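Long-range contact in maleylpyruvate isomerase (Ralstonia sp., PDB 2V6K), which catalyses the glutathione-dependent isomerisation of maleylpyruvate to fumarylpyruvate during bacterial naphthalene degradation, working as a homodimer of the zeta class of glutathione transferases: residues I100-L114 / W131-Y143. Residues are numbered along the deposited sequence; the frame is centred on the assembly and turned at random. Where two conformers were deposited one is given.
Sequences IVGCDIHPINNRRIL and WCGTWISAGFDAY. With TGG (gamma-glutamyl-S-(1,2-dicarboxyethyl)cysteinylglycine), chain C; TGG (gamma-glutamyl-S-(1,2-dicarboxyethyl)cysteinylglycine), chain F.
Two torsions bring Trp-131 and Asn-109 to the opposite backbones: the indole of Trp-131 swings away from its own amide nitrogen (chi1 167°), whereas the amide of Asn-109 folds back beside its nitrogen (chi1 -64°). Trp-131 NE1 then donates to Ile-108 O at 2.9 Å, a fairly straight bond (161°) that lies in the ring plane but approaches from above the carbonyl plane. In return, Asn-109 ND2 reaches Cys-132 O at 3.2 Å, a carbonyl that also accepts the helical bond from Ile-136 N. Asn-109 OD1 meanwhile rests in plane at the edge of the Trp-135 ring, 3.4 Å from CD1. Over a face of this indole sits the CG2 methyl of Ile-108, a CH-pi contact 3.6 Å from the centroid of the five-membered ring. Further along, Ile-105 crosses Ile-136 at about a right angle, and its CD1 lies 3.6 Å from Gly-139 CA, where the bare glycine backbone admits it. A water donates to both Asp-104 O and Trp-135 O, joining two carbonyls that cannot bond each other. The contact thus ties the turn linking helix 88-104 to helix 111-121 against helix 125-149 in the all-helical GST domain. His-106 NE2, in this turn, bonds a carboxylate of the bound glutathione conjugate, while Asp-104, also bonded to Gln-66 of the second subunit, meets the conjugate held mainly by that subunit. Buried backbone carbonyls are thereby satisfied by side chains and water, consistent with a turn held in shape to present its ligand-binding groups to both active sites of the dimer.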
ATOM      1  N   ILE A 100      -2.376   0.805  -6.616  1.00  3.71           N
ATOM      2  CA  ILE A 100      -1.628  -0.019  -7.574  1.00  3.57           C
ATOM      3  C   ILE A 100      -0.141   0.300  -7.436  1.00  4.03           C
ATOM      4  O   ILE A 100       0.696  -0.600  -7.333  1.00  4.87           O
ATOM      5  CB  ILE A 100      -2.086   0.225  -9.028  1.00  3.40           C
ATOM      6  CG1 ILE A 100      -3.493  -0.345  -9.234  1.00  5.10           C
ATOM      7  CG2 ILE A 100      -1.088  -0.381 -10.037  1.00  5.36           C
ATOM      8  CD1 ILE A 100      -4.114   0.023 -10.562  1.00  6.01           C
ATOM      9  N   VAL A 101       0.189   1.586  -7.407  1.00  3.56           N
ATOM     10  CA  VAL A 101       1.581   2.005  -7.262  1.00  3.66           C
ATOM     11  C   VAL A 101       2.083   1.772  -5.842  1.00  4.09           C
ATOM     12  O   VAL A 101       3.150   1.164  -5.638  1.00  4.59           O
ATOM     13  CB  VAL A 101       1.750   3.498  -7.620  1.00  3.58           C
ATOM     14  CG1 VAL A 101       3.156   3.964  -7.309  1.00  4.61           C
ATOM     15  CG2 VAL A 101       1.431   3.733  -9.091  1.00  5.10           C
ATOM     16  N   GLY A 102       1.326   2.249  -4.862  1.00  3.95           N
ATOM     17  CA  GLY A 102       1.798   2.288  -3.488  1.00  4.94           C
ATOM     18  C   GLY A 102       1.908   0.932  -2.825  1.00  4.32           C
ATOM     19  O   GLY A 102       2.725   0.751  -1.925  1.00  4.28           O
ATOM     20  N   CYS A 103       1.059  -0.003  -3.243  1.00  4.07           N
ATOM     21  CA  CYS A 103       1.103  -1.371  -2.722  1.00  4.06           C
ATOM     22  C   CYS A 103       1.820  -2.318  -3.655  1.00  4.39           C
ATOM     23  O   CYS A 103       2.631  -3.125  -3.211  1.00  5.10           O
ATOM     24  CB  CYS A 103      -0.311  -1.918  -2.502  1.00  4.09           C
ATOM     25  SG  CYS A 103      -1.340  -1.004  -1.338  1.00  5.64           S
ATOM     26  N   ASP A 104       1.509  -2.236  -4.943  1.00  3.97           N
ATOM     27  CA  ASP A 104       1.828  -3.348  -5.839  1.00  3.79           C
ATOM     28  C   ASP A 104       2.998  -3.108  -6.783  1.00  3.61           C
ATOM     29  O   ASP A 104       3.343  -4.000  -7.564  1.00  3.77           O
ATOM     30  CB  ASP A 104       0.585  -3.776  -6.621  1.00  4.23           C
ATOM     31  CG  ASP A 104      -0.584  -4.126  -5.721  1.00  4.54           C
ATOM     32  OD1 ASP A 104      -0.377  -4.491  -4.541  1.00  5.85           O
ATOM     33  OD2 ASP A 104      -1.720  -4.011  -6.218  1.00  6.22           O
ATOM     34  N   ILE A 105       3.591  -1.920  -6.733  1.00  3.46           N
ATOM     35  CA  ILE A 105       4.812  -1.654  -7.491  1.00  4.14           C
ATOM     36  C   ILE A 105       5.935  -1.184  -6.581  1.00  4.33           C
ATOM     37  O   ILE A 105       6.941  -1.885  -6.404  1.00  5.11           O
ATOM     38  CB  ILE A 105       4.626  -0.627  -8.633  1.00  3.75           C
ATOM     39  CG1 ILE A 105       3.444  -0.991  -9.540  1.00  4.33           C
ATOM     40  CG2 ILE A 105       5.908  -0.561  -9.453  1.00  5.39           C
ATOM     41  CD1 ILE A 105       3.141   0.081 -10.580  1.00  5.29           C
ATOM     42  N   HIS A 106       5.767   0.000  -5.994  1.00  3.95           N
ATOM     43  CA  HIS A 106       6.858   0.624  -5.260  1.00  4.82           C
ATOM     44  C   HIS A 106       7.543  -0.283  -4.218  1.00  4.43           C
ATOM     45  O   HIS A 106       8.775  -0.358  -4.181  1.00  3.91           O
ATOM     46  CB  HIS A 106       6.436   1.942  -4.595  1.00  5.05           C
ATOM     47  CG  HIS A 106       7.437   2.385  -3.591  1.00  4.44           C
ATOM     48  ND1 HIS A 106       7.387   1.985  -2.272  1.00  4.85           N
ATOM     49  CD2 HIS A 106       8.604   3.055  -3.745  1.00  5.37           C
ATOM     50  CE1 HIS A 106       8.464   2.428  -1.648  1.00  5.35           C
ATOM     51  NE2 HIS A 106       9.215   3.079  -2.518  1.00  6.01           N
ATOM     52  N   PRO A 107       6.767  -0.932  -3.334  1.00  3.93           N
ATOM     53  CA  PRO A 107       7.437  -1.679  -2.263  1.00  4.19           C
ATOM     54  C   PRO A 107       8.291  -2.831  -2.756  1.00  4.35           C
ATOM     55  O   PRO A 107       9.255  -3.211  -2.083  1.00  4.61           O
ATOM     56  CB  PRO A 107       6.272  -2.202  -1.410  1.00  4.45           C
ATOM     57  CG  PRO A 107       5.152  -1.219  -1.698  1.00  4.78           C
ATOM     58  CD  PRO A 107       5.300  -0.937  -3.162  1.00  4.13           C
ATOM     59  N   ILE A 108       7.948  -3.380  -3.913  1.00  4.18           N
ATOM     60  CA  ILE A 108       8.628  -4.569  -4.426  1.00  4.03           C
ATOM     61  C   ILE A 108      10.030  -4.235  -4.920  1.00  4.35           C
ATOM     62  O   ILE A 108      10.910  -5.108  -4.947  1.00  4.27           O
ATOM     63  CB  ILE A 108       7.845  -5.209  -5.604  1.00  5.01           C
ATOM     64  CG1 ILE A 108       6.324  -5.190  -5.389  1.00  8.75           C
ATOM     65  CG2 ILE A 108       8.331  -6.630  -5.849  1.00  5.25           C
ATOM     66  CD1 ILE A 108       5.865  -5.936  -4.170  1.00  9.80           C
ATOM     67  N   ASN A 109      10.236  -2.979  -5.314  1.00  3.54           N
ATOM     68  CA  ASN A 109      11.507  -2.550  -5.902  1.00  4.40           C
ATOM     69  C   ASN A 109      12.337  -1.672  -4.981  1.00  4.44           C
ATOM     70  O   ASN A 109      13.373  -1.134  -5.373  1.00  4.89           O
ATOM     71  CB  ASN A 109      11.255  -1.804  -7.210  1.00  5.07           C
ATOM     72  CG  ASN A 109      10.637  -2.681  -8.269  1.00  4.80           C
ATOM     73  OD1 ASN A 109      10.667  -3.915  -8.183  1.00  4.93           O
ATOM     74  ND2 ASN A 109      10.072  -2.048  -9.292  1.00  5.65           N
ATOM     75  N   ASN A 110      11.882  -1.547  -3.740  1.00  4.47           N
ATOM     76  CA  ASN A 110      12.524  -0.707  -2.738  1.00  4.07           C
ATOM     77  C   ASN A 110      13.930  -1.200  -2.427  1.00  4.60           C
ATOM     78  O   ASN A 110      14.212  -2.398  -2.545  1.00  4.62           O
ATOM     79  CB  ASN A 110      11.620  -0.731  -1.503  1.00  5.26           C
ATOM     80  CG  ASN A 110      12.068   0.189  -0.389  1.00  4.88           C
ATOM     81  OD1 ASN A 110      12.729   1.213  -0.590  1.00  4.31           O
ATOM     82  ND2 ASN A 110      11.675  -0.178   0.824  1.00  6.04           N
ATOM     83  N   ARG A 111      14.801  -0.279  -2.027  1.00  4.10           N
ATOM     84  CA  ARG A 111      16.215  -0.562  -1.785  1.00  4.11           C
ATOM     85  C   ARG A 111      16.457  -1.843  -0.990  1.00  4.76           C
ATOM     86  O   ARG A 111      17.262  -2.689  -1.404  1.00  4.73           O
ATOM     87  CB  ARG A 111      16.870   0.642  -1.089  1.00  4.76           C
ATOM     88  CG  ARG A 111      18.360   0.488  -0.773  1.00  5.53           C
ATOM     89  CD  ARG A 111      18.864   1.640   0.096  1.00 12.68           C
ATOM     90  NE  ARG A 111      20.325   1.770   0.119  1.00 16.85           N
ATOM     91  CZ  ARG A 111      21.149   1.087   0.914  1.00 19.51           C
ATOM     92  NH1 ARG A 111      20.688   0.175   1.758  1.00 14.01           N
ATOM     93  NH2 ARG A 111      22.455   1.308   0.850  1.00 20.76           N
ATOM     94  N   ARG A 112      15.772  -1.996   0.141  1.00  3.89           N
ATOM     95  CA  ARG A 112      16.018  -3.152   1.018  1.00  3.81           C
ATOM     96  C   ARG A 112      15.731  -4.472   0.307  1.00  3.58           C
ATOM     97  O   ARG A 112      16.375  -5.488   0.587  1.00  3.72           O
ATOM     98  CB  ARG A 112      15.184  -3.053   2.302  1.00  4.04           C
ATOM     99  CG  ARG A 112      13.686  -3.080   2.044  1.00  4.42           C
ATOM    100  CD  ARG A 112      12.828  -2.776   3.259  1.00  4.49           C
ATOM    101  NE  ARG A 112      11.440  -3.052   2.889  1.00  4.46           N
ATOM    102  CZ  ARG A 112      10.500  -3.525   3.696  1.00  3.77           C
ATOM    103  NH1 ARG A 112      10.730  -3.706   4.994  1.00  4.32           N
ATOM    104  NH2 ARG A 112       9.309  -3.793   3.176  1.00  4.87           N
ATOM    105  N   ILE A 113      14.760  -4.463  -0.595  1.00  3.47           N
ATOM    106  CA  ILE A 113      14.397  -5.668  -1.324  1.00  3.60           C
ATOM    107  C   ILE A 113      15.504  -5.997  -2.315  1.00  4.54           C
ATOM    108  O   ILE A 113      15.954  -7.143  -2.403  1.00  4.34           O
ATOM    109  CB  ILE A 113      13.055  -5.492  -2.076  1.00  3.81           C
ATOM    110  CG1 ILE A 113      11.951  -4.966  -1.140  1.00  4.55           C
ATOM    111  CG2 ILE A 113      12.656  -6.797  -2.770  1.00  4.32           C
ATOM    112  CD1 ILE A 113      11.628  -5.844   0.062  1.00  5.64           C
ATOM    113  N   LEU A 114      15.957  -4.991  -3.055  1.00  4.02           N
ATOM    114  CA  LEU A 114      17.025  -5.203  -4.026  1.00  4.22           C
ATOM    115  C   LEU A 114      18.310  -5.650  -3.348  1.00  4.19           C
ATOM    116  O   LEU A 114      19.028  -6.507  -3.872  1.00  4.60           O
ATOM    117  CB  LEU A 114      17.243  -3.938  -4.860  1.00  4.86           C
ATOM    118  CG  LEU A 114      15.982  -3.366  -5.528  1.00  4.62           C
ATOM    119  CD1 LEU A 114      16.362  -2.214  -6.451  1.00  6.22           C
ATOM    120  CD2 LEU A 114      15.199  -4.416  -6.298  1.00  5.74           C
ATOM    121  N   TRP A 131      13.902  -7.751 -12.553  1.00  4.26           N
ATOM    122  CA  TRP A 131      12.960  -7.799 -11.437  1.00  4.15           C
ATOM    123  C   TRP A 131      12.118  -6.533 -11.412  1.00  4.26           C
ATOM    124  O   TRP A 131      10.886  -6.594 -11.445  1.00  4.54           O
ATOM    125  CB  TRP A 131      13.746  -7.952 -10.136  1.00  3.93           C
ATOM    126  CG  TRP A 131      13.005  -7.723  -8.832  1.00  2.94           C
ATOM    127  CD1 TRP A 131      12.800  -6.528  -8.200  1.00  4.01           C
ATOM    128  CD2 TRP A 131      12.448  -8.728  -7.975  1.00  3.20           C
ATOM    129  NE1 TRP A 131      12.123  -6.726  -7.015  1.00  3.93           N
ATOM    130  CE2 TRP A 131      11.914  -8.069  -6.842  1.00  3.92           C
ATOM    131  CE3 TRP A 131      12.356 -10.125  -8.049  1.00  4.35           C
ATOM    132  CZ2 TRP A 131      11.290  -8.759  -5.802  1.00  3.88           C
ATOM    133  CZ3 TRP A 131      11.744 -10.808  -7.016  1.00  4.86           C
ATOM    134  CH2 TRP A 131      11.218 -10.127  -5.908  1.00  4.67           C
ATOM    135  N   CYS A 132      12.783  -5.384 -11.379  1.00  4.58           N
ATOM    136  CA  CYS A 132      12.062  -4.123 -11.257  1.00  4.60           C
ATOM    137  C   CYS A 132      11.097  -3.906 -12.407  1.00  5.02           C
ATOM    138  O   CYS A 132       9.959  -3.479 -12.192  1.00  4.69           O
ATOM    139  CB  CYS A 132      13.028  -2.950 -11.141  1.00  4.63           C
ATOM    140  SG  CYS A 132      13.955  -2.959  -9.588  1.00  6.02           S
ATOM    141  N   GLY A 133      11.544  -4.216 -13.620  1.00  4.58           N
ATOM    142  CA  GLY A 133      10.706  -4.087 -14.807  1.00  5.08           C
ATOM    143  C   GLY A 133       9.505  -5.013 -14.785  1.00  4.78           C
ATOM    144  O   GLY A 133       8.447  -4.664 -15.293  1.00  5.11           O
ATOM    145  N   THR A 134       9.656  -6.193 -14.197  1.00  4.73           N
ATOM    146  CA  THR A 134       8.535  -7.125 -14.085  1.00  4.80           C
ATOM    147  C   THR A 134       7.371  -6.479 -13.328  1.00  4.29           C
ATOM    148  O   THR A 134       6.229  -6.470 -13.807  1.00  4.81           O
ATOM    149  CB  THR A 134       8.965  -8.444 -13.413  1.00  5.02           C
ATOM    150  OG1 THR A 134       9.975  -9.063 -14.221  1.00  5.57           O
ATOM    151  CG2 THR A 134       7.793  -9.405 -13.265  1.00  6.04           C
ATOM    152  N   TRP A 135       7.664  -5.923 -12.158  1.00  3.66           N
ATOM    153  CA  TRP A 135       6.596  -5.371 -11.323  1.00  4.46           C
ATOM    154  C   TRP A 135       6.083  -4.036 -11.833  1.00  4.32           C
ATOM    155  O   TRP A 135       4.880  -3.773 -11.751  1.00  4.39           O
ATOM    156  CB  TRP A 135       7.006  -5.342  -9.841  1.00  4.76           C
ATOM    157  CG  TRP A 135       7.714  -6.616  -9.496  1.00  4.63           C
ATOM    158  CD1 TRP A 135       9.009  -6.747  -9.094  1.00  4.93           C
ATOM    159  CD2 TRP A 135       7.195  -7.951  -9.627  1.00  4.13           C
ATOM    160  NE1 TRP A 135       9.322  -8.077  -8.936  1.00  4.65           N
ATOM    161  CE2 TRP A 135       8.227  -8.835  -9.256  1.00  3.70           C
ATOM    162  CE3 TRP A 135       5.952  -8.482 -10.004  1.00  4.90           C
ATOM    163  CZ2 TRP A 135       8.065 -10.226  -9.266  1.00  4.64           C
ATOM    164  CZ3 TRP A 135       5.789  -9.870 -10.017  1.00  5.15           C
ATOM    165  CH2 TRP A 135       6.843 -10.723  -9.645  1.00  5.30           C
ATOM    166  N   ILE A 136       6.970  -3.212 -12.379  1.00  4.09           N
ATOM    167  CA  ILE A 136       6.542  -1.949 -12.972  1.00  4.01           C
ATOM    168  C   ILE A 136       5.646  -2.202 -14.181  1.00  4.71           C
ATOM    169  O   ILE A 136       4.580  -1.597 -14.300  1.00  4.92           O
ATOM    170  CB  ILE A 136       7.742  -1.060 -13.344  1.00  4.64           C
ATOM    171  CG1 ILE A 136       8.417  -0.558 -12.068  1.00  4.83           C
ATOM    172  CG2 ILE A 136       7.293   0.118 -14.208  1.00  4.85           C
ATOM    173  CD1 ILE A 136       9.806   0.013 -12.273  1.00  5.35           C
ATOM    174  N   SER A 137       6.047  -3.109 -15.069  1.00  4.28           N
ATOM    175  CA  SER A 137       5.242  -3.386 -16.253  0.50  4.46           C
ATOM    176  C   SER A 137       3.876  -3.963 -15.901  1.00  4.81           C
ATOM    177  O   SER A 137       2.876  -3.589 -16.499  1.00  4.61           O
ATOM    178  CB  SER A 137       5.985  -4.305 -17.213  0.50  4.89           C
ATOM    179  OG  SER A 137       7.154  -3.664 -17.685  0.50  3.26           O
ATOM    180  N   ALA A 138       3.827  -4.863 -14.922  1.00  4.42           N
ATOM    181  CA  ALA A 138       2.553  -5.449 -14.523  1.00  4.61           C
ATOM    182  C   ALA A 138       1.624  -4.370 -13.967  1.00  4.43           C
ATOM    183  O   ALA A 138       0.443  -4.305 -14.330  1.00  5.14           O
ATOM    184  CB  ALA A 138       2.764  -6.560 -13.498  1.00  5.41           C
ATOM    185  N   GLY A 139       2.157  -3.520 -13.096  1.00  4.65           N
ATOM    186  CA  GLY A 139       1.361  -2.456 -12.491  1.00  4.76           C
ATOM    187  C   GLY A 139       0.931  -1.406 -13.495  1.00  3.83           C
ATOM    188  O   GLY A 139      -0.217  -0.963 -13.474  1.00  4.78           O
ATOM    189  N   PHE A 140       1.850  -1.011 -14.372  1.00  3.84           N
ATOM    190  CA  PHE A 140       1.536  -0.044 -15.422  1.00  3.78           C
ATOM    191  C   PHE A 140       0.555  -0.608 -16.454  1.00  4.04           C
ATOM    192  O   PHE A 140      -0.266   0.135 -16.978  1.00  4.30           O
ATOM    193  CB  PHE A 140       2.810   0.465 -16.097  1.00  4.09           C
ATOM    194  CG  PHE A 140       3.534   1.552 -15.332  1.00  3.54           C
ATOM    195  CD1 PHE A 140       3.157   1.925 -14.035  1.00  5.16           C
ATOM    196  CD2 PHE A 140       4.615   2.195 -15.916  1.00  4.39           C
ATOM    197  CE1 PHE A 140       3.843   2.931 -13.354  1.00  5.60           C
ATOM    198  CE2 PHE A 140       5.305   3.207 -15.248  1.00  5.38           C
ATOM    199  CZ  PHE A 140       4.924   3.570 -13.963  1.00  4.39           C
ATOM    200  N   ASP A 141       0.623  -1.909 -16.750  1.00  3.67           N
ATOM    201  CA  ASP A 141      -0.400  -2.523 -17.610  1.00  4.44           C
ATOM    202  C   ASP A 141      -1.793  -2.214 -17.056  1.00  4.61           C
ATOM    203  O   ASP A 141      -2.687  -1.798 -17.800  1.00  5.56           O
ATOM    204  CB  ASP A 141      -0.234  -4.044 -17.716  1.00  5.58           C
ATOM    205  CG  ASP A 141       0.928  -4.469 -18.595  1.00  8.00           C
ATOM    206  OD1 ASP A 141       1.462  -3.653 -19.371  1.00  9.19           O
ATOM    207  OD2 ASP A 141       1.309  -5.659 -18.500  1.00 11.33           O
ATOM    208  N   ALA A 142      -1.968  -2.419 -15.753  1.00  5.05           N
ATOM    209  CA  ALA A 142      -3.264  -2.214 -15.113  1.00  5.22           C
ATOM    210  C   ALA A 142      -3.634  -0.738 -15.034  1.00  5.11           C
ATOM    211  O   ALA A 142      -4.765  -0.369 -15.342  1.00  5.37           O
ATOM    212  CB  ALA A 142      -3.281  -2.844 -13.729  1.00  6.31           C
ATOM    213  N   TYR A 143      -2.682   0.097 -14.614  1.00  4.13           N
ATOM    214  CA  TYR A 143      -2.912   1.532 -14.470  1.00  3.80           C
ATOM    215  C   TYR A 143      -3.304   2.131 -15.823  1.00  4.15           C
ATOM    216  O   TYR A 143      -4.296   2.870 -15.925  1.00  4.50           O
ATOM    217  CB  TYR A 143      -1.643   2.191 -13.918  1.00  3.69           C
ATOM    218  CG  TYR A 143      -1.817   3.542 -13.270  1.00  3.23           C
ATOM    219  CD1 TYR A 143      -1.665   3.694 -11.900  1.00  3.91           C
ATOM    220  CD2 TYR A 143      -2.097   4.677 -14.031  1.00  3.82           C
ATOM    221  CE1 TYR A 143      -1.793   4.934 -11.298  1.00  3.68           C
ATOM    222  CE2 TYR A 143      -2.239   5.926 -13.432  1.00  3.91           C
ATOM    223  CZ  TYR A 143      -2.087   6.040 -12.060  1.00  3.78           C
ATOM    224  OH  TYR A 143      -2.218   7.262 -11.443  1.00  4.77           O
TER
HETATM  225  OC1 TGG C1213       4.956   4.954   1.675  1.00  8.53           O
HETATM  226  CO1 TGG C1213       5.592   4.775   2.733  1.00  7.71           C
HETATM  227  OT1 TGG C1213       5.958   5.699   3.488  1.00  7.87           O
HETATM  228  CA1 TGG C1213       5.912   3.358   3.116  1.00  7.94           C
HETATM  229  NN1 TGG C1213       4.813   2.474   2.745  1.00  8.80           N
HETATM  230  CB1 TGG C1213       7.167   2.872   2.399  1.00  8.71           C
HETATM  231  CG1 TGG C1213       8.391   3.664   2.828  1.00  7.87           C
HETATM  232  CD1 TGG C1213       9.721   3.065   2.391  1.00 11.53           C
HETATM  233  OE1 TGG C1213       9.637   2.029   1.442  1.00  8.77           O
HETATM  234  NN2 TGG C1213      10.612   4.098   1.961  1.00  7.78           N
HETATM  235  CA2 TGG C1213      11.784   3.843   1.169  1.00  7.01           C
HETATM  236  CO2 TGG C1213      12.823   3.429   2.202  1.00  9.77           C
HETATM  237  OC2 TGG C1213      13.212   4.464   3.072  1.00  8.13           O
HETATM  238  NN3 TGG C1213      13.909   2.647   1.695  1.00  8.27           N
HETATM  239  CA3 TGG C1213      15.064   2.392   2.532  1.00  8.57           C
HETATM  240  CO3 TGG C1213      15.434   0.939   2.450  1.00  9.97           C
HETATM  241  OC3 TGG C1213      14.758   0.176   1.731  1.00  8.78           O
HETATM  242  OT3 TGG C1213      16.431   0.575   3.116  1.00 10.18           O
HETATM  243  CB2 TGG C1213      11.986   5.151   0.429  1.00  8.39           C
HETATM  244  SG2 TGG C1213      13.506   5.331  -0.419  1.00  9.73           S
HETATM  245  CD2 TGG C1213      13.576   4.235  -1.795  1.00  9.76           C
HETATM  246  CE2 TGG C1213      12.650   4.720  -2.885  1.00 12.94           C
HETATM  247  OE2 TGG C1213      13.117   5.222  -3.933  1.00 13.45           O
HETATM  248  OF2 TGG C1213      11.415   4.613  -2.713  1.00 14.73           O
HETATM  249  CF2 TGG C1213      15.048   4.240  -2.210  1.00 11.69           C
HETATM  250  CH2 TGG C1213      15.397   3.220  -3.264  1.00 12.64           C
HETATM  251  OI2 TGG C1213      14.605   2.291  -3.501  1.00 11.33           O
HETATM  252  OJ2 TGG C1213      16.485   3.362  -3.872  1.00 14.59           O
HETATM  253  OC1 TGG F1213      -4.857  -5.058  -1.707  1.00  8.54           O
HETATM  254  CO1 TGG F1213      -5.031  -5.255  -2.925  1.00  7.94           C
HETATM  255  OT1 TGG F1213      -6.143  -5.538  -3.420  1.00  8.47           O
HETATM  256  CA1 TGG F1213      -3.845  -5.147  -3.840  1.00  8.49           C
HETATM  257  NN1 TGG F1213      -2.990  -4.062  -3.379  1.00  8.81           N
HETATM  258  CB1 TGG F1213      -3.034  -6.444  -3.834  1.00  8.35           C
HETATM  259  CG1 TGG F1213      -3.842  -7.595  -4.420  1.00  8.03           C
HETATM  260  CD1 TGG F1213      -3.024  -8.843  -4.712  1.00 12.32           C
HETATM  261  OE1 TGG F1213      -1.722  -8.842  -4.177  1.00  8.85           O
HETATM  262  NN2 TGG F1213      -3.758 -10.011  -4.330  1.00  8.06           N
HETATM  263  CA2 TGG F1213      -3.156 -11.309  -4.155  1.00  7.38           C
HETATM  264  CO2 TGG F1213      -3.069 -11.844  -5.576  1.00 11.50           C
HETATM  265  OC2 TGG F1213      -4.321 -12.158  -6.149  1.00  8.43           O
HETATM  266  NN3 TGG F1213      -2.067 -12.847  -5.786  1.00  8.31           N
HETATM  267  CA3 TGG F1213      -2.064 -13.637  -6.996  1.00  8.75           C
HETATM  268  CO3 TGG F1213      -0.662 -13.708  -7.531  1.00  9.75           C
HETATM  269  OC3 TGG F1213       0.269 -13.167  -6.892  1.00  9.16           O
HETATM  270  OT3 TGG F1213      -0.508 -14.316  -8.613  1.00 10.56           O
HETATM  271  CB2 TGG F1213      -4.087 -12.003  -3.180  1.00  8.54           C
HETATM  272  SG2 TGG F1213      -3.835 -13.713  -2.911  1.00 10.05           S
HETATM  273  CD2 TGG F1213      -2.303 -13.992  -2.088  1.00 10.30           C
HETATM  274  CE2 TGG F1213      -2.399 -13.584  -0.638  1.00 12.22           C
HETATM  275  OE2 TGG F1213      -2.425 -14.452   0.263  1.00 13.09           O
HETATM  276  OF2 TGG F1213      -2.457 -12.367  -0.349  1.00 14.60           O
HETATM  277  CF2 TGG F1213      -2.050 -15.488  -2.266  1.00 12.95           C
HETATM  278  CH2 TGG F1213      -0.692 -15.945  -1.794  1.00 12.31           C
HETATM  279  OI2 TGG F1213       0.210 -15.105  -1.601  1.00 11.20           O
HETATM  280  OJ2 TGG F1213      -0.524 -17.173  -1.611  1.00 15.46           O
HETATM  281  O   HOH W   1       2.881  -4.799 -10.137  1.00  7.83           O